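PDB 3KXP: 2-(acetamidomethylene)succinate hydrolase, which catalyses the last step of vitamin B6 degradation, hydrolysing (E)-2-(acetamidomethylene)succinate to succinic semialdehyde, acetate, ammonia and carbon dioxide. Local coordinates for residues D166-I171 / V258-G263; N147-A152 / P249-V254; S161-D166 / K306-F311. One frame throughout, in Å; residues are numbered along the deposited sequence.

Interaction 1: residues D166-I171 / V258-G263; sequences DFTPYI and VLIVRG
Asp166 meets the end of strand 258-263 through both its backbone and its carboxylate. Its N-H reaches Val261 O at 2.7 Å (N to O), almost in line with the carbonyl, and its OD1 receives the amide of Gly263, with N and OD1 3.0 Å apart and an N-H...O angle of 157°. The backbone of Asp166 is in a left-handed conformation and turns out of strand 159-165 while the carboxylate lies against the neighbouring strand. OD1 also rests against Arg262, 3.4 Å from its CA, so the carboxylate fits closely over the strand backbone. Gly263 offers its amide with no side chain beside it. The guanidinium of Arg262 is engaged away from the carboxylate, NH1 bonding to Val269 O.

Toward the middle of the strand the packing thins to one pair of methyls. Thr168 OG1 sits between the backbone N and the carbonyl carbon (chi1 62°) and bonds to Pro169 O, which leaves CG2 to face the strand and touch Ile260 CG2 at 3.9 Å. Threonine suits the place, offering a hydroxyl to its own loop and a methyl to an apolar neighbour. Beyond Thr168 the loop departs from the strand: Tyr170 and Ile171 are partly exposed, and Ile171 CD1 covers a face of the Phe167 ring, 3.7 Å above its plane.

Asp166 is probably the acid of a Ser-His-Asp triad, placed after strand 159-165 and not after the next strand, 258-263, the more usual position in alpha/beta hydrolases. With OD1 occupied by the Gly263 amide and OD2 bonded to His294 and Ser266, its carboxylate has little freedom to turn, consistent with a role in orienting the histidine.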
ATOM      1  N   ASP A 166      12.035  -4.435  -4.875  1.00 23.19           N
ATOM      2  CA  ASP A 166      12.643  -4.669  -6.184  1.00 23.33           C
ATOM      3  C   ASP A 166      12.863  -6.081  -6.719  1.00 23.16           C
ATOM      4  O   ASP A 166      13.984  -6.434  -7.108  1.00 21.29           O
ATOM      5  CB  ASP A 166      13.962  -3.897  -6.280  1.00 24.00           C
ATOM      6  CG  ASP A 166      14.085  -3.125  -7.586  1.00 27.73           C
ATOM      7  OD1 ASP A 166      13.258  -2.214  -7.807  1.00 33.82           O
ATOM      8  OD2 ASP A 166      14.988  -3.427  -8.397  1.00 26.50           O
ATOM      9  N   PHE A 167      11.801  -6.883  -6.738  1.00 20.63           N
ATOM     10  CA  PHE A 167      11.868  -8.224  -7.296  1.00 19.94           C
ATOM     11  C   PHE A 167      10.477  -8.787  -7.449  1.00 21.14           C
ATOM     12  O   PHE A 167       9.843  -9.216  -6.485  1.00 25.06           O
ATOM     13  CB  PHE A 167      12.721  -9.177  -6.454  1.00 19.94           C
ATOM     14  CG  PHE A 167      13.237 -10.358  -7.244  1.00 16.70           C
ATOM     15  CD1 PHE A 167      12.368 -11.347  -7.690  1.00 16.06           C
ATOM     16  CD2 PHE A 167      14.572 -10.427  -7.618  1.00 16.92           C
ATOM     17  CE1 PHE A 167      12.820 -12.390  -8.509  1.00 17.61           C
ATOM     18  CE2 PHE A 167      15.039 -11.463  -8.435  1.00 19.25           C
ATOM     19  CZ  PHE A 167      14.157 -12.447  -8.884  1.00 16.94           C
ATOM     20  N   THR A 168      10.018  -8.798  -8.688  1.00 20.70           N
ATOM     21  CA  THR A 168       8.685  -9.261  -9.026  1.00 19.20           C
ATOM     22  C   THR A 168       8.788 -10.353 -10.083  1.00 19.42           C
ATOM     23  O   THR A 168       9.883 -10.699 -10.528  1.00 18.43           O
ATOM     24  CB  THR A 168       7.884  -8.108  -9.644  1.00 20.58           C
ATOM     25  OG1 THR A 168       8.531  -7.703 -10.861  1.00 19.82           O
ATOM     26  CG2 THR A 168       7.814  -6.910  -8.686  1.00 18.36           C
ATOM     27  N   PRO A 169       7.647 -10.914 -10.495  1.00 19.55           N
ATOM     28  CA  PRO A 169       7.725 -11.949 -11.525  1.00 21.01           C
ATOM     29  C   PRO A 169       7.901 -11.184 -12.833  1.00 23.04           C
ATOM     30  O   PRO A 169       7.950  -9.951 -12.823  1.00 22.70           O
ATOM     31  CB  PRO A 169       6.350 -12.623 -11.457  1.00 20.86           C
ATOM     32  CG  PRO A 169       5.780 -12.210 -10.109  1.00 19.68           C
ATOM     33  CD  PRO A 169       6.279 -10.803  -9.963  1.00 20.64           C
ATOM     34  N   TYR A 170       8.007 -11.903 -13.945  1.00 24.17           N
ATOM     35  CA  TYR A 170       8.129 -11.286 -15.264  1.00 25.36           C
ATOM     36  C   TYR A 170       9.418 -10.530 -15.589  1.00 27.18           C
ATOM     37  O   TYR A 170       9.478  -9.831 -16.600  1.00 29.83           O
ATOM     38  CB  TYR A 170       6.947 -10.346 -15.507  1.00 24.96           C
ATOM     39  CG  TYR A 170       5.598 -10.961 -15.244  1.00 25.88           C
ATOM     40  CD1 TYR A 170       4.809 -10.531 -14.172  1.00 24.26           C
ATOM     41  CD2 TYR A 170       5.104 -11.984 -16.060  1.00 26.60           C
ATOM     42  CE1 TYR A 170       3.559 -11.109 -13.920  1.00 24.97           C
ATOM     43  CE2 TYR A 170       3.856 -12.568 -15.819  1.00 25.17           C
ATOM     44  CZ  TYR A 170       3.091 -12.129 -14.748  1.00 25.73           C
ATOM     45  OH  TYR A 170       1.873 -12.725 -14.500  1.00 29.10           O
ATOM     46  N   ILE A 171      10.443 -10.644 -14.753  1.00 27.28           N
ATOM     47  CA  ILE A 171      11.704  -9.963 -15.036  1.00 26.06           C
ATOM     48  C   ILE A 171      12.240 -10.510 -16.362  1.00 26.89           C
ATOM     49  O   ILE A 171      12.259 -11.722 -16.569  1.00 27.81           O
ATOM     50  CB  ILE A 171      12.722 -10.221 -13.917  1.00 23.92           C
ATOM     51  CG1 ILE A 171      12.188  -9.636 -12.604  1.00 23.93           C
ATOM     52  CG2 ILE A 171      14.070  -9.622 -14.284  1.00 22.13           C
ATOM     53  CD1 ILE A 171      13.078  -9.883 -11.408  1.00 22.40           C
ATOM     54  N   VAL A 258       1.218  -7.797   0.897  1.00 24.81           N
ATOM     55  CA  VAL A 258       2.516  -7.607   0.268  1.00 23.19           C
ATOM     56  C   VAL A 258       2.610  -6.229  -0.380  1.00 24.21           C
ATOM     57  O   VAL A 258       1.807  -5.877  -1.241  1.00 25.63           O
ATOM     58  CB  VAL A 258       2.783  -8.678  -0.806  1.00 25.24           C
ATOM     59  CG1 VAL A 258       4.121  -8.406  -1.510  1.00 21.81           C
ATOM     60  CG2 VAL A 258       2.789 -10.059  -0.160  1.00 24.05           C
ATOM     61  N   LEU A 259       3.582  -5.440   0.058  1.00 22.93           N
ATOM     62  CA  LEU A 259       3.799  -4.120  -0.504  1.00 22.21           C
ATOM     63  C   LEU A 259       4.900  -4.275  -1.551  1.00 23.42           C
ATOM     64  O   LEU A 259       5.976  -4.788  -1.253  1.00 24.26           O
ATOM     65  CB  LEU A 259       4.255  -3.147   0.575  1.00 19.39           C
ATOM     66  CG  LEU A 259       4.683  -1.761   0.076  1.00 19.77           C
ATOM     67  CD1 LEU A 259       3.452  -0.950  -0.338  1.00 20.64           C
ATOM     68  CD2 LEU A 259       5.436  -1.028   1.189  1.00 18.06           C
ATOM     69  N   ILE A 260       4.632  -3.850  -2.778  1.00 23.21           N
ATOM     70  CA  ILE A 260       5.632  -3.958  -3.831  1.00 24.09           C
ATOM     71  C   ILE A 260       6.352  -2.626  -3.969  1.00 25.41           C
ATOM     72  O   ILE A 260       5.720  -1.585  -4.173  1.00 26.63           O
ATOM     73  CB  ILE A 260       4.996  -4.308  -5.186  1.00 22.63           C
ATOM     74  CG1 ILE A 260       4.221  -5.621  -5.082  1.00 23.71           C
ATOM     75  CG2 ILE A 260       6.078  -4.433  -6.242  1.00 22.23           C
ATOM     76  CD1 ILE A 260       3.427  -5.961  -6.337  1.00 21.74           C
ATOM     77  N   VAL A 261       7.673  -2.654  -3.840  1.00 23.43           N
ATOM     78  CA  VAL A 261       8.460  -1.440  -3.969  1.00 21.83           C
ATOM     79  C   VAL A 261       9.409  -1.590  -5.142  1.00 23.47           C
ATOM     80  O   VAL A 261      10.137  -2.581  -5.229  1.00 24.60           O
ATOM     81  CB  VAL A 261       9.282  -1.155  -2.696  1.00 18.71           C
ATOM     82  CG1 VAL A 261      10.163   0.059  -2.911  1.00 16.82           C
ATOM     83  CG2 VAL A 261       8.347  -0.913  -1.519  1.00 19.10           C
ATOM     84  N   ARG A 262       9.374  -0.629  -6.061  1.00 22.20           N
ATOM     85  CA  ARG A 262      10.268  -0.662  -7.214  1.00 22.29           C
ATOM     86  C   ARG A 262      11.023   0.644  -7.302  1.00 21.54           C
ATOM     87  O   ARG A 262      10.512   1.696  -6.914  1.00 20.53           O
ATOM     88  CB  ARG A 262       9.512  -0.848  -8.540  1.00 20.91           C
ATOM     89  CG  ARG A 262      10.475  -1.002  -9.728  1.00 22.76           C
ATOM     90  CD  ARG A 262       9.819  -0.941 -11.094  1.00 24.45           C
ATOM     91  NE  ARG A 262       9.763   0.433 -11.574  1.00 30.43           N
ATOM     92  CZ  ARG A 262      10.558   0.956 -12.503  1.00 26.71           C
ATOM     93  NH1 ARG A 262      11.496   0.229 -13.096  1.00 25.99           N
ATOM     94  NH2 ARG A 262      10.416   2.229 -12.825  1.00 27.26           N
ATOM     95  N   GLY A 263      12.244   0.573  -7.810  1.00 21.23           N
ATOM     96  CA  GLY A 263      13.022   1.781  -7.984  1.00 22.78           C
ATOM     97  C   GLY A 263      12.682   2.301  -9.369  1.00 21.60           C
ATOM     98  O   GLY A 263      12.572   1.515 -10.315  1.00 20.26           O
TER

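Interaction 2: residues N147-A152 / P249-V254; sequences NSVTAA and PAYRDV
Val149 lays its CG1 methyl over one face of the Tyr251 ring, 4.1 Å from the centroid and 21° off the ring normal, a CH-pi contact displaced toward the rim. Its other methyl, CG2, runs on toward the phenol end, 4.1 Å from Tyr251 OH. Placing CG1 anti to the backbone N (chi1 179°) spreads the two methyls along the ring, and CG1 also touches Ala250 O. The branched valine thus meets part of the ring face with one methyl and the phenol end with the other, both from a single helical position.

Two alanines make the other contacts. Ala250 CB comes within 4.2 Å of Thr150 OG1, and Ala152 CB packs on Val254 CG2 at 3.8 Å, just where the second helix ends. The segment axes pass 8.6 Å apart at 53°, a spacing consistent with alanines at two of the touching positions.

The next shell fixes these groups. Tyr251 OH is hydrogen-bonded to Phe167 O, which ties down the far end of the ring, while Thr150 OG1 bonds back to Arg146 O within its own helix. Val149 and Tyr251 both rest on Ala164 of strand 159-165.

The alpha/beta hydrolase fold flanks its central sheet with helices on both faces; here helix 143-154, which follows the probable nucleophile Ser142 at the nucleophile elbow, packs with helix 248-253 on one of them.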
ATOM      1  N   ASN A 147      12.633 -14.316  -1.863  1.00 23.03           N
ATOM      2  CA  ASN A 147      12.551 -15.316  -0.816  1.00 24.32           C
ATOM      3  C   ASN A 147      11.372 -15.080   0.116  1.00 25.16           C
ATOM      4  O   ASN A 147      10.641 -16.018   0.439  1.00 25.79           O
ATOM      5  CB  ASN A 147      13.850 -15.355  -0.000  1.00 25.29           C
ATOM      6  CG  ASN A 147      15.033 -15.850  -0.817  1.00 26.34           C
ATOM      7  OD1 ASN A 147      14.851 -16.482  -1.857  1.00 26.22           O
ATOM      8  ND2 ASN A 147      16.250 -15.578  -0.343  1.00 24.50           N
ATOM      9  N   SER A 148      11.177 -13.834   0.544  1.00 23.67           N
ATOM     10  CA  SER A 148      10.082 -13.524   1.453  1.00 22.71           C
ATOM     11  C   SER A 148       8.697 -13.808   0.877  1.00 23.51           C
ATOM     12  O   SER A 148       7.850 -14.377   1.560  1.00 26.02           O
ATOM     13  CB  SER A 148      10.158 -12.069   1.902  1.00 21.45           C
ATOM     14  OG  SER A 148      11.294 -11.858   2.713  1.00 24.98           O
ATOM     15  N   VAL A 149       8.457 -13.420  -0.370  1.00 23.29           N
ATOM     16  CA  VAL A 149       7.151 -13.660  -0.972  1.00 22.71           C
ATOM     17  C   VAL A 149       6.907 -15.163  -1.138  1.00 25.17           C
ATOM     18  O   VAL A 149       5.780 -15.633  -0.963  1.00 25.30           O
ATOM     19  CB  VAL A 149       7.022 -12.943  -2.327  1.00 20.89           C
ATOM     20  CG1 VAL A 149       5.653 -13.227  -2.947  1.00 17.49           C
ATOM     21  CG2 VAL A 149       7.214 -11.437  -2.132  1.00 19.47           C
ATOM     22  N   THR A 150       7.959 -15.917  -1.464  1.00 25.69           N
ATOM     23  CA  THR A 150       7.831 -17.368  -1.612  1.00 25.65           C
ATOM     24  C   THR A 150       7.479 -17.959  -0.240  1.00 25.92           C
ATOM     25  O   THR A 150       6.606 -18.815  -0.122  1.00 25.07           O
ATOM     26  CB  THR A 150       9.146 -18.005  -2.114  1.00 25.76           C
ATOM     27  OG1 THR A 150       9.483 -17.460  -3.395  1.00 27.29           O
ATOM     28  CG2 THR A 150       8.994 -19.520  -2.251  1.00 23.31           C
ATOM     29  N   ALA A 151       8.150 -17.471   0.797  1.00 25.43           N
ATOM     30  CA  ALA A 151       7.915 -17.933   2.158  1.00 25.72           C
ATOM     31  C   ALA A 151       6.483 -17.645   2.613  1.00 25.29           C
ATOM     32  O   ALA A 151       5.806 -18.520   3.152  1.00 23.80           O
ATOM     33  CB  ALA A 151       8.909 -17.270   3.113  1.00 23.94           C
ATOM     34  N   ALA A 152       6.039 -16.412   2.399  1.00 24.59           N
ATOM     35  CA  ALA A 152       4.698 -15.988   2.786  1.00 25.96           C
ATOM     36  C   ALA A 152       3.605 -16.828   2.125  1.00 26.78           C
ATOM     37  O   ALA A 152       2.585 -17.140   2.740  1.00 27.88           O
ATOM     38  CB  ALA A 152       4.503 -14.517   2.433  1.00 25.07           C
ATOM     39  N   PRO A 249       3.622 -18.118  -9.570  1.00 23.22           N
ATOM     40  CA  PRO A 249       2.838 -18.861  -8.568  1.00 22.50           C
ATOM     41  C   PRO A 249       2.906 -18.226  -7.178  1.00 24.02           C
ATOM     42  O   PRO A 249       1.896 -18.118  -6.484  1.00 23.80           O
ATOM     43  CB  PRO A 249       3.473 -20.248  -8.598  1.00 23.35           C
ATOM     44  CG  PRO A 249       3.894 -20.383 -10.037  1.00 22.57           C
ATOM     45  CD  PRO A 249       4.509 -19.025 -10.323  1.00 22.60           C
ATOM     46  N   ALA A 250       4.102 -17.794  -6.783  1.00 24.92           N
ATOM     47  CA  ALA A 250       4.301 -17.169  -5.479  1.00 24.47           C
ATOM     48  C   ALA A 250       3.513 -15.862  -5.321  1.00 24.97           C
ATOM     49  O   ALA A 250       2.911 -15.623  -4.277  1.00 25.68           O
ATOM     50  CB  ALA A 250       5.781 -16.923  -5.241  1.00 22.71           C
ATOM     51  N   TYR A 251       3.519 -15.003  -6.331  1.00 24.88           N
ATOM     52  CA  TYR A 251       2.753 -13.764  -6.212  1.00 27.94           C
ATOM     53  C   TYR A 251       1.264 -14.037  -6.387  1.00 27.21           C
ATOM     54  O   TYR A 251       0.430 -13.402  -5.753  1.00 28.31           O
ATOM     55  CB  TYR A 251       3.208 -12.721  -7.236  1.00 27.40           C
ATOM     56  CG  TYR A 251       4.319 -11.819  -6.744  1.00 27.18           C
ATOM     57  CD1 TYR A 251       5.638 -12.265  -6.682  1.00 27.67           C
ATOM     58  CD2 TYR A 251       4.052 -10.502  -6.372  1.00 27.45           C
ATOM     59  CE1 TYR A 251       6.668 -11.416  -6.269  1.00 27.95           C
ATOM     60  CE2 TYR A 251       5.070  -9.647  -5.958  1.00 27.42           C
ATOM     61  CZ  TYR A 251       6.377 -10.108  -5.913  1.00 27.80           C
ATOM     62  OH  TYR A 251       7.389  -9.248  -5.550  1.00 27.82           O
ATOM     63  N   ARG A 252       0.932 -14.989  -7.246  1.00 26.94           N
ATOM     64  CA  ARG A 252      -0.461 -15.338  -7.476  1.00 28.91           C
ATOM     65  C   ARG A 252      -1.122 -15.970  -6.242  1.00 29.94           C
ATOM     66  O   ARG A 252      -2.289 -15.706  -5.949  1.00 28.57           O
ATOM     67  CB  ARG A 252      -0.562 -16.319  -8.643  1.00 28.77           C
ATOM     68  CG  ARG A 252      -1.980 -16.802  -8.943  1.00 31.23           C
ATOM     69  CD  ARG A 252      -1.930 -18.056  -9.803  1.00 31.01           C
ATOM     70  NE  ARG A 252      -1.246 -19.122  -9.076  1.00 36.88           N
ATOM     71  CZ  ARG A 252      -0.566 -20.109  -9.650  1.00 38.18           C
ATOM     72  NH1 ARG A 252      -0.476 -20.174 -10.975  1.00 39.06           N
ATOM     73  NH2 ARG A 252       0.036 -21.025  -8.896  1.00 35.25           N
ATOM     74  N   ASP A 253      -0.373 -16.783  -5.499  1.00 30.08           N
ATOM     75  CA  ASP A 253      -0.964 -17.469  -4.352  1.00 30.20           C
ATOM     76  C   ASP A 253      -0.776 -16.878  -2.959  1.00 28.80           C
ATOM     77  O   ASP A 253      -1.439 -17.313  -2.015  1.00 28.50           O
ATOM     78  CB  ASP A 253      -0.512 -18.936  -4.348  1.00 29.48           C
ATOM     79  CG  ASP A 253      -0.683 -19.605  -5.712  1.00 31.72           C
ATOM     80  OD1 ASP A 253      -1.684 -19.318  -6.411  1.00 31.48           O
ATOM     81  OD2 ASP A 253       0.184 -20.426  -6.084  1.00 32.74           O
ATOM     82  N   VAL A 254       0.097 -15.883  -2.817  1.00 26.76           N
ATOM     83  CA  VAL A 254       0.322 -15.304  -1.497  1.00 25.96           C
ATOM     84  C   VAL A 254      -0.974 -14.705  -0.938  1.00 26.70           C
ATOM     85  O   VAL A 254      -1.612 -13.872  -1.575  1.00 25.48           O
ATOM     86  CB  VAL A 254       1.458 -14.235  -1.522  1.00 24.14           C
ATOM     87  CG1 VAL A 254       1.076 -13.051  -2.405  1.00 23.29           C
ATOM     88  CG2 VAL A 254       1.760 -13.780  -0.104  1.00 22.36           C
TER

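Interaction 3: residues S161-D166 / K306-F311; sequences SVVAID and KAITNF
Strand 159-165 of the central alpha/beta hydrolase sheet is covered by the C-terminal helix 301-313, whose Phe311 and Ile308 meet Ser161, Val162 and Val163. The helix runs nearly antiparallel to the strand, the segment axes making 157° and passing 10.2 Å apart, so that side chains fill the layer between the backbones.

Phe311 enters this layer with CG anti to the backbone N (chi1 -171°), which projects the ring from the helix toward the strand. Its CD1 lies 3.8 Å from Val163 CG2, the two side chains sliding past each other in opposite directions. CE1 comes 3.4 Å from Val162 O and 4.1 Å from Ser161 CB; the ring meets all three neighbours obliquely. One turn back, Ile308 CG1 crosses Val163 CG1 at about a right angle, 4.2 Å away. Val163 thereby gives one methyl to each helix residue, a task for which a beta-branched side chain, itself at home on an extended strand, is well shaped.

Pro257, Leu259 and Pro285 add further apolar surface around Phe311, and Ala314 of the second subunit packs on it as well. Replacing the ring with an alanine's methyl is likely to leave Val163 CG2 and Ser161 CB without their aromatic neighbour and to open a gap between helix and strand.

The side-chain packing across the interface is apolar. Val162 O, beside the ring, has its polar need met by the backbone amide of Leu259, so the carbonyl can lie against carbon without loss, and this part of the helix probably stays on the sheet mainly through apolar packing.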
ATOM      1  N   SER A 161       3.214 -10.031   7.061  1.00 29.40           N
ATOM      2  CA  SER A 161       3.207  -9.230   5.849  1.00 27.93           C
ATOM      3  C   SER A 161       4.600  -9.141   5.249  1.00 28.21           C
ATOM      4  O   SER A 161       5.602  -9.389   5.925  1.00 27.27           O
ATOM      5  CB  SER A 161       2.702  -7.823   6.160  1.00 26.28           C
ATOM      6  OG  SER A 161       3.450  -7.254   7.217  1.00 29.29           O
ATOM      7  N   VAL A 162       4.656  -8.768   3.978  1.00 26.88           N
ATOM      8  CA  VAL A 162       5.923  -8.655   3.281  1.00 26.02           C
ATOM      9  C   VAL A 162       6.104  -7.325   2.571  1.00 25.36           C
ATOM     10  O   VAL A 162       5.163  -6.774   2.005  1.00 27.97           O
ATOM     11  CB  VAL A 162       6.067  -9.740   2.204  1.00 24.56           C
ATOM     12  CG1 VAL A 162       7.399  -9.579   1.479  1.00 22.75           C
ATOM     13  CG2 VAL A 162       5.945 -11.110   2.827  1.00 27.83           C
ATOM     14  N   VAL A 163       7.326  -6.817   2.616  1.00 22.63           N
ATOM     15  CA  VAL A 163       7.685  -5.603   1.908  1.00 20.31           C
ATOM     16  C   VAL A 163       8.712  -6.121   0.903  1.00 20.85           C
ATOM     17  O   VAL A 163       9.880  -6.314   1.246  1.00 21.87           O
ATOM     18  CB  VAL A 163       8.348  -4.563   2.823  1.00 20.60           C
ATOM     19  CG1 VAL A 163       8.862  -3.413   1.992  1.00 16.63           C
ATOM     20  CG2 VAL A 163       7.344  -4.050   3.866  1.00 20.88           C
ATOM     21  N   ALA A 164       8.256  -6.381  -0.321  1.00 18.83           N
ATOM     22  CA  ALA A 164       9.102  -6.896  -1.393  1.00 18.01           C
ATOM     23  C   ALA A 164       9.788  -5.775  -2.182  1.00 19.90           C
ATOM     24  O   ALA A 164       9.214  -5.220  -3.120  1.00 17.58           O
ATOM     25  CB  ALA A 164       8.267  -7.756  -2.333  1.00 17.08           C
ATOM     26  N   ILE A 165      11.025  -5.465  -1.813  1.00 20.68           N
ATOM     27  CA  ILE A 165      11.776  -4.402  -2.473  1.00 21.32           C
ATOM     28  C   ILE A 165      12.556  -4.825  -3.719  1.00 21.95           C
ATOM     29  O   ILE A 165      13.591  -5.482  -3.627  1.00 23.63           O
ATOM     30  CB  ILE A 165      12.785  -3.744  -1.496  1.00 21.28           C
ATOM     31  CG1 ILE A 165      12.048  -3.216  -0.258  1.00 21.37           C
ATOM     32  CG2 ILE A 165      13.535  -2.617  -2.205  1.00 21.21           C
ATOM     33  CD1 ILE A 165      12.963  -2.535   0.762  1.00 16.99           C
ATOM     34  N   ASP A 166      12.035  -4.435  -4.875  1.00 23.19           N
ATOM     35  CA  ASP A 166      12.643  -4.669  -6.184  1.00 23.33           C
ATOM     36  C   ASP A 166      12.863  -6.081  -6.719  1.00 23.16           C
ATOM     37  O   ASP A 166      13.984  -6.434  -7.108  1.00 21.29           O
ATOM     38  CB  ASP A 166      13.962  -3.897  -6.280  1.00 24.00           C
ATOM     39  CG  ASP A 166      14.085  -3.125  -7.586  1.00 27.73           C
ATOM     40  OD1 ASP A 166      13.258  -2.214  -7.807  1.00 33.82           O
ATOM     41  OD2 ASP A 166      14.988  -3.427  -8.397  1.00 26.50           O
ATOM     42  N   LYS A 306       9.444   5.672   5.096  1.00 26.02           N
ATOM     43  CA  LYS A 306       8.070   6.169   5.098  1.00 26.89           C
ATOM     44  C   LYS A 306       7.093   5.190   4.426  1.00 25.36           C
ATOM     45  O   LYS A 306       5.947   5.044   4.847  1.00 24.47           O
ATOM     46  CB  LYS A 306       8.004   7.525   4.396  1.00 28.56           C
ATOM     47  CG  LYS A 306       7.519   8.663   5.276  1.00 35.96           C
ATOM     48  CD  LYS A 306       6.141   8.377   5.867  1.00 40.60           C
ATOM     49  CE  LYS A 306       5.621   9.554   6.683  1.00 43.57           C
ATOM     50  NZ  LYS A 306       4.263   9.293   7.250  1.00 44.62           N
ATOM     51  N   ALA A 307       7.556   4.527   3.374  1.00 24.88           N
ATOM     52  CA  ALA A 307       6.729   3.574   2.656  1.00 21.94           C
ATOM     53  C   ALA A 307       6.442   2.379   3.544  1.00 22.99           C
ATOM     54  O   ALA A 307       5.350   1.820   3.505  1.00 23.72           O
ATOM     55  CB  ALA A 307       7.430   3.127   1.396  1.00 20.95           C
ATOM     56  N   ILE A 308       7.425   1.980   4.344  1.00 22.89           N
ATOM     57  CA  ILE A 308       7.241   0.842   5.240  1.00 24.12           C
ATOM     58  C   ILE A 308       6.309   1.201   6.400  1.00 24.29           C
ATOM     59  O   ILE A 308       5.427   0.420   6.765  1.00 26.13           O
ATOM     60  CB  ILE A 308       8.586   0.348   5.801  1.00 24.22           C
ATOM     61  CG1 ILE A 308       9.422  -0.255   4.670  1.00 25.66           C
ATOM     62  CG2 ILE A 308       8.346  -0.680   6.894  1.00 24.61           C
ATOM     63  CD1 ILE A 308      10.820  -0.653   5.077  1.00 27.27           C
ATOM     64  N   THR A 309       6.490   2.386   6.969  1.00 24.37           N
ATOM     65  CA  THR A 309       5.645   2.806   8.078  1.00 26.23           C
ATOM     66  C   THR A 309       4.223   3.070   7.593  1.00 26.06           C
ATOM     67  O   THR A 309       3.276   2.848   8.331  1.00 29.35           O
ATOM     68  CB  THR A 309       6.208   4.061   8.795  1.00 24.55           C
ATOM     69  OG1 THR A 309       6.368   5.131   7.855  1.00 25.43           O
ATOM     70  CG2 THR A 309       7.564   3.749   9.426  1.00 23.95           C
ATOM     71  N   ASN A 310       4.057   3.526   6.356  1.00 26.12           N
ATOM     72  CA  ASN A 310       2.702   3.757   5.849  1.00 27.87           C
ATOM     73  C   ASN A 310       1.999   2.409   5.720  1.00 28.68           C
ATOM     74  O   ASN A 310       0.809   2.278   6.009  1.00 30.29           O
ATOM     75  CB  ASN A 310       2.719   4.434   4.475  1.00 25.49           C
ATOM     76  CG  ASN A 310       3.026   5.921   4.551  1.00 28.38           C
ATOM     77  OD1 ASN A 310       2.704   6.587   5.539  1.00 26.47           O
ATOM     78  ND2 ASN A 310       3.631   6.453   3.490  1.00 23.58           N
ATOM     79  N   PHE A 311       2.767   1.408   5.299  1.00 29.05           N
ATOM     80  CA  PHE A 311       2.269   0.052   5.090  1.00 28.59           C
ATOM     81  C   PHE A 311       1.809  -0.648   6.360  1.00 29.19           C
ATOM     82  O   PHE A 311       0.627  -0.946   6.516  1.00 29.96           O
ATOM     83  CB  PHE A 311       3.356  -0.797   4.428  1.00 26.80           C
ATOM     84  CG  PHE A 311       2.883  -2.152   3.976  1.00 24.16           C
ATOM     85  CD1 PHE A 311       3.665  -3.281   4.197  1.00 22.60           C
ATOM     86  CD2 PHE A 311       1.676  -2.294   3.295  1.00 22.54           C
ATOM     87  CE1 PHE A 311       3.255  -4.533   3.744  1.00 24.49           C
ATOM     88  CE2 PHE A 311       1.254  -3.536   2.836  1.00 22.46           C
ATOM     89  CZ  PHE A 311       2.043  -4.663   3.058  1.00 24.01           C
TER

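All three contacts meet around strand 159-165 and the loop that follows it. Along the chain come 147-152, 161-166, 166-171, 249-254, 258-263 and 306-311, so interaction 1 is nested within the loop closed by interaction 3, while interaction 2 alternates with both. Interactions 1 and 3, their centres 11 Å apart, share Asp166, and each involves one of two neighbouring parallel strands, 258-263 in the first and 159-165 in the second. Interaction 2, 12 Å from interaction 1 and 15 Å from interaction 3, packs on the sheet face opposite to helix 301-313. The sheet is sandwiched between helices, with the probable catalytic acid at a strand end; residues far apart in sequence jointly build its surroundings.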